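Local coordinates for carbonic anhydrase (Trichomonas vaginalis, PDB 6Y04), which probably catalyses the reversible hydration of carbon dioxide to hydrogencarbonate, as a zinc-dependent beta-class carbonic anhydrase, at residues A[63-67]-A[143-147]. Sequence-based numbering, arbitrary orientation.
Sequences AGNGI and NIKNS
The backbones of loop 63-67 and helical turn 143-147 approach most nearly at Ile67 and Ser147, whose CA atoms are 4.7 Å apart, and diverge toward Ala63. At this end the amide N of Ile67 donates to OG of Ser147 over 3.0 Å, nearly straight at 168° about the hydrogen. The hydroxyl passes its own proton back into the helix, to O of Asn143, 2.9 Å from OG. That carbonyl therefore accepts twice, from Ser147 N in the regular helical bond and from Ser147 OG on the opposite face of its plane. The first torsion of Ser147 sets OG anti to the carbonyl carbon and beside the backbone N, the position from which it can turn back to the preceding turn. Alongside, CA of Ser147 makes a CA-H...O contact of 3.5 Å with O of Ile67, while CD1 of Ile67 lies 4.1 Å from CB of Ser147; the Ile67 side chain also packs on Ile75 and Val76 of helix 74-85 and on Cys150 and Val151 of helix 140-152. The geometry thus fastens helix 140-152 of the beta-carbonic anhydrase fold to the loop between strand 57-61 and helix 74-85, which borders the metal site: the nearest atom of Gly64 is about 4 Å from the zinc ion, and the side chain of Asn65 touches the zinc ligand Cys37. Toward this metal-site end the grip is poorer. ND2 of Asn143, carried across by a CG anti to the backbone N, is 2.8 Å from O of Gly64, but the 116° angle at the hydrogen makes the bond weak. The Asn65 and Asn143 side chains cross at a slant, their amide planes 67° apart, and their ND2 atoms meet at 3.6 Å without a bond.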
ATOM      1  N   ALA A  63      -3.842  -5.612  -1.114  1.00 19.31           N
ATOM      2  CA  ALA A  63      -4.116  -7.039  -1.182  1.00 20.88           C
ATOM      3  C   ALA A  63      -3.942  -7.533  -2.615  1.00 21.98           C
ATOM      4  O   ALA A  63      -4.739  -7.202  -3.485  1.00 22.93           O
ATOM      5  CB  ALA A  63      -5.508  -7.314  -0.666  1.00 20.16           C
ATOM      6  N   GLY A  64      -2.876  -8.306  -2.855  1.00 24.05           N
ATOM      7  CA  GLY A  64      -2.662  -8.945  -4.143  1.00 25.34           C
ATOM      8  C   GLY A  64      -1.892  -8.078  -5.139  1.00 26.77           C
ATOM      9  O   GLY A  64      -1.656  -8.506  -6.268  1.00 28.09           O
ATOM     10  N   ASN A  65      -1.509  -6.864  -4.719  1.00 27.60           N
ATOM     11  CA  ASN A  65      -0.622  -5.983  -5.475  1.00 28.73           C
ATOM     12  C   ASN A  65      -1.000  -5.929  -6.960  1.00 28.98           C
ATOM     13  O   ASN A  65      -0.132  -6.021  -7.832  1.00 27.79           O
ATOM     14  CB  ASN A  65       0.850  -6.385  -5.312  1.00 28.99           C
ATOM     15  CG  ASN A  65       1.101  -7.850  -5.609  1.00 28.88           C
ATOM     16  OD1 ASN A  65       0.959  -8.698  -4.729  1.00 30.15           O
ATOM     17  ND2 ASN A  65       1.455  -8.156  -6.847  1.00 27.19           N
ATOM     18  N   GLY A  66      -2.299  -5.768  -7.236  1.00 28.12           N
ATOM     19  CA  GLY A  66      -2.805  -5.912  -8.591  1.00 28.31           C
ATOM     20  C   GLY A  66      -3.150  -4.571  -9.232  1.00 29.31           C
ATOM     21  O   GLY A  66      -3.704  -3.680  -8.585  1.00 28.98           O
ATOM     22  N   ILE A  67      -2.782  -4.443 -10.510  1.00 28.81           N
ATOM     23  CA  ILE A  67      -3.316  -3.411 -11.380  1.00 27.99           C
ATOM     24  C   ILE A  67      -4.027  -4.128 -12.520  1.00 27.79           C
ATOM     25  O   ILE A  67      -3.387  -4.762 -13.353  1.00 28.00           O
ATOM     26  CB  ILE A  67      -2.203  -2.475 -11.903  1.00 27.25           C
ATOM     27  CG1 ILE A  67      -1.395  -1.839 -10.769  1.00 26.24           C
ATOM     28  CG2 ILE A  67      -2.762  -1.431 -12.857  1.00 26.46           C
ATOM     29  CD1 ILE A  67      -0.246  -2.700 -10.283  1.00 25.58           C
ATOM     30  N   ASN A 143      -0.843 -12.765 -12.235  1.00 26.83           N
ATOM     31  CA  ASN A 143      -1.202 -11.447 -11.737  1.00 26.48           C
ATOM     32  C   ASN A 143      -0.033 -10.479 -11.914  1.00 24.98           C
ATOM     33  O   ASN A 143      -0.245  -9.315 -12.253  1.00 24.46           O
ATOM     34  CB  ASN A 143      -1.705 -11.471 -10.287  1.00 27.25           C
ATOM     35  CG  ASN A 143      -2.008 -10.084  -9.751  1.00 29.53           C
ATOM     36  OD1 ASN A 143      -2.987  -9.452 -10.160  1.00 29.99           O
ATOM     37  ND2 ASN A 143      -1.162  -9.584  -8.859  1.00 29.86           N
ATOM     38  N   ILE A 144       1.192 -10.962 -11.675  1.00 23.71           N
ATOM     39  CA  ILE A 144       2.378 -10.141 -11.855  1.00 23.85           C
ATOM     40  C   ILE A 144       2.482  -9.742 -13.327  1.00 23.83           C
ATOM     41  O   ILE A 144       2.604  -8.559 -13.642  1.00 23.67           O
ATOM     42  CB  ILE A 144       3.656 -10.848 -11.366  1.00 23.72           C
ATOM     43  CG1 ILE A 144       3.696 -10.989  -9.843  1.00 23.79           C
ATOM     44  CG2 ILE A 144       4.898 -10.125 -11.878  1.00 23.87           C
ATOM     45  CD1 ILE A 144       4.572 -12.137  -9.360  1.00 23.35           C
ATOM     46  N   LYS A 145       2.418 -10.742 -14.213  1.00 24.08           N
ATOM     47  CA  LYS A 145       2.552 -10.533 -15.647  1.00 24.12           C
ATOM     48  C   LYS A 145       1.489  -9.550 -16.138  1.00 24.22           C
ATOM     49  O   LYS A 145       1.791  -8.650 -16.916  1.00 24.70           O
ATOM     50  CB  LYS A 145       2.482 -11.875 -16.385  1.00 23.84           C
ATOM     51  CG  LYS A 145       3.799 -12.637 -16.471  1.00 23.49           C
ATOM     52  CD  LYS A 145       3.660 -14.121 -16.776  1.00 24.05           C
ATOM     53  CE  LYS A 145       4.981 -14.761 -17.145  1.00 24.86           C
ATOM     54  NZ  LYS A 145       4.937 -16.243 -17.092  1.00 26.47           N
ATOM     55  N   ASN A 146       0.253  -9.723 -15.660  1.00 25.19           N
ATOM     56  CA  ASN A 146      -0.894  -8.925 -16.075  1.00 24.72           C
ATOM     57  C   ASN A 146      -0.796  -7.509 -15.500  1.00 22.91           C
ATOM     58  O   ASN A 146      -1.162  -6.534 -16.157  1.00 21.76           O
ATOM     59  CB  ASN A 146      -2.202  -9.637 -15.715  1.00 27.54           C
ATOM     60  CG  ASN A 146      -3.425  -9.034 -16.380  1.00 30.94           C
ATOM     61  OD1 ASN A 146      -3.806  -9.451 -17.471  1.00 33.69           O
ATOM     62  ND2 ASN A 146      -4.051  -8.057 -15.739  1.00 32.00           N
ATOM     63  N   SER A 147      -0.292  -7.399 -14.269  1.00 20.99           N
ATOM     64  CA  SER A 147      -0.152  -6.113 -13.612  1.00 20.10           C
ATOM     65  C   SER A 147       0.909  -5.282 -14.317  1.00 20.17           C
ATOM     66  O   SER A 147       0.701  -4.099 -14.567  1.00 19.71           O
ATOM     67  CB  SER A 147       0.162  -6.283 -12.157  1.00 19.08           C
ATOM     68  OG  SER A 147      -1.009  -6.637 -11.455  1.00 18.02           O
TER